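Local atomic coordinates of flavoprotein (Thermotoga maritima, PDB entry 5V8S), a protein that probably transfers electrons as an FMN-binding oxidoreductase and carries a mu-oxo-diiron centre. Residues L231-L236 with R250-Y255. The protein carries 1 engineered substitution. Residues are numbered along the deposited sequence; the frame is centred on the assembly and turned at random.
Sequences LKIKAL and RLLNHY
Leu236 and Ile233 meet Leu251 and Leu252 mainly through their terminal methyls, without a ring or amide face between them. Within 250-255 the closest side-chain ring is Tyr255, and it does not touch 231-236. It packs against Val206, Tyr209 and Ile210 of helix 196-214, and its OH is hydrogen-bonded to Gly183 O. Leu236 spans both helix leucines. Its CD2 lies 3.7 Å from Leu251 CD2, and these two side chains cross at about a right angle. Its CD1 lies 3.7 Å from Leu252 CD2, at a slant, and stays 4.1 Å from Leu251 CD2. Leu252 uses its other branch on Ile233. There the two side chains meet tip to tip, with Ile233 CD1 3.7 Å from Leu252 CD1. Ile233 has CG1 anti to its carbonyl carbon (chi1 -62°); with CD1 anti to CA (chi2 177°), the chain is extended and CD1 reaches Leu252.

The contact joins the loop before strand 235-238 (Ile233) and the strand itself (Leu236), part of a mixed sheet in the metallo-beta-lactamase fold, to helix 248-260, which follows in the chain. The connection contains His240, which lines the mu-oxo-diiron pocket. The Leu236 side chain is about 12 Å from that cluster, so this packing is not part of the metal site itself. Only aliphatic carbons touch between the segments. The attraction is therefore dispersive and hydrophobic, with no directed bond between them.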
# COMPACT_ATOMS: atom_id res chain seq x y z
N LEU A 231 -16.26 35.54 14.58
CA LEU A 231 -15.64 35.64 15.88
C LEU A 231 -14.29 36.31 15.72
O LEU A 231 -13.57 36.06 14.75
CB LEU A 231 -15.42 34.24 16.48
CG LEU A 231 -16.69 33.46 16.84
CD1 LEU A 231 -16.32 32.03 17.18
CD2 LEU A 231 -17.44 34.12 18.00
N LYS A 232 -13.94 37.17 16.67
CA LYS A 232 -12.60 37.74 16.70
C LYS A 232 -11.66 36.70 17.28
O LYS A 232 -11.80 36.30 18.44
CB LYS A 232 -12.60 39.02 17.54
CG LYS A 232 -11.20 39.56 17.85
CD LYS A 232 -10.39 39.83 16.59
CE LYS A 232 -8.94 40.20 16.94
NZ LYS A 232 -8.07 40.37 15.74
N ILE A 233 -10.73 36.21 16.46
CA ILE A 233 -9.80 35.17 16.90
C ILE A 233 -8.45 35.83 17.17
O ILE A 233 -7.81 36.35 16.25
CB ILE A 233 -9.69 34.03 15.88
CG1 ILE A 233 -11.05 33.35 15.70
CG2 ILE A 233 -8.65 33.03 16.34
CD1 ILE A 233 -11.07 32.25 14.67
N LYS A 234 -8.02 35.78 18.42
CA LYS A 234 -6.70 36.29 18.78
C LYS A 234 -5.64 35.20 18.91
O LYS A 234 -4.45 35.51 18.80
CB LYS A 234 -6.78 37.16 20.05
CG LYS A 234 -6.77 36.45 21.39
CD LYS A 234 -6.78 37.48 22.53
CE LYS A 234 -6.62 36.83 23.90
NZ LYS A 234 -6.91 37.75 25.03
N ALA A 235 -6.04 33.93 19.05
CA ALA A 235 -5.10 32.83 19.14
C ALA A 235 -5.85 31.56 18.80
O ALA A 235 -7.05 31.44 19.07
CB ALA A 235 -4.47 32.72 20.53
N LEU A 236 -5.15 30.64 18.15
CA LEU A 236 -5.68 29.32 17.84
C LEU A 236 -4.76 28.29 18.47
O LEU A 236 -3.56 28.25 18.18
CB LEU A 236 -5.79 29.11 16.32
CG LEU A 236 -6.54 27.85 15.89
CD1 LEU A 236 -7.25 28.10 14.58
CD2 LEU A 236 -5.63 26.63 15.77
N ARG A 250 -3.20 33.50 9.51
CA ARG A 250 -2.36 32.87 8.50
C ARG A 250 -2.67 31.38 8.41
O ARG A 250 -2.70 30.81 7.31
CB ARG A 250 -0.89 33.09 8.84
CG ARG A 250 0.08 32.55 7.81
CD ARG A 250 1.51 32.89 8.21
NE ARG A 250 2.50 32.41 7.27
CZ ARG A 250 3.81 32.61 7.40
NH1 ARG A 250 4.28 33.30 8.43
NH2 ARG A 250 4.64 32.13 6.49
N LEU A 251 -2.88 30.75 9.56
CA LEU A 251 -3.20 29.33 9.57
C LEU A 251 -4.60 29.09 9.00
O LEU A 251 -4.80 28.15 8.22
CB LEU A 251 -3.08 28.80 10.99
CG LEU A 251 -3.57 27.36 11.18
CD1 LEU A 251 -2.61 26.36 10.55
CD2 LEU A 251 -3.76 27.05 12.63
N LEU A 252 -5.57 29.92 9.39
CA LEU A 252 -6.92 29.75 8.84
C LEU A 252 -6.92 29.94 7.32
O LEU A 252 -7.57 29.18 6.60
CB LEU A 252 -7.91 30.67 9.55
CG LEU A 252 -8.06 30.32 11.05
CD1 LEU A 252 -8.90 31.36 11.80
CD2 LEU A 252 -8.63 28.91 11.28
N ASN A 253 -6.18 30.93 6.82
CA ASN A 253 -6.10 31.13 5.37
C ASN A 253 -5.46 29.92 4.70
O ASN A 253 -5.86 29.55 3.59
CB ASN A 253 -5.30 32.39 5.02
CG ASN A 253 -5.99 33.66 5.43
OD1 ASN A 253 -7.20 33.71 5.62
ND2 ASN A 253 -5.20 34.71 5.56
N HIS A 254 -4.46 29.31 5.35
CA HIS A 254 -3.84 28.12 4.78
C HIS A 254 -4.83 26.96 4.70
O HIS A 254 -4.92 26.28 3.68
CB HIS A 254 -2.61 27.72 5.59
CG HIS A 254 -1.83 26.59 5.00
ND1 HIS A 254 -0.98 26.77 3.93
CD2 HIS A 254 -1.79 25.27 5.30
CE1 HIS A 254 -0.44 25.60 3.61
NE2 HIS A 254 -0.91 24.68 4.43
N TYR A 255 -5.61 26.75 5.78
CA TYR A 255 -6.63 25.70 5.75
C TYR A 255 -7.60 25.93 4.59
O TYR A 255 -7.93 25.00 3.86
CB TYR A 255 -7.39 25.65 7.09
CG TYR A 255 -6.90 24.56 8.00
CD1 TYR A 255 -5.63 24.62 8.58
CD2 TYR A 255 -7.68 23.44 8.25
CE1 TYR A 255 -5.15 23.60 9.37
CE2 TYR A 255 -7.22 22.42 9.04
CZ TYR A 255 -5.96 22.49 9.60
OH TYR A 255 -5.53 21.43 10.37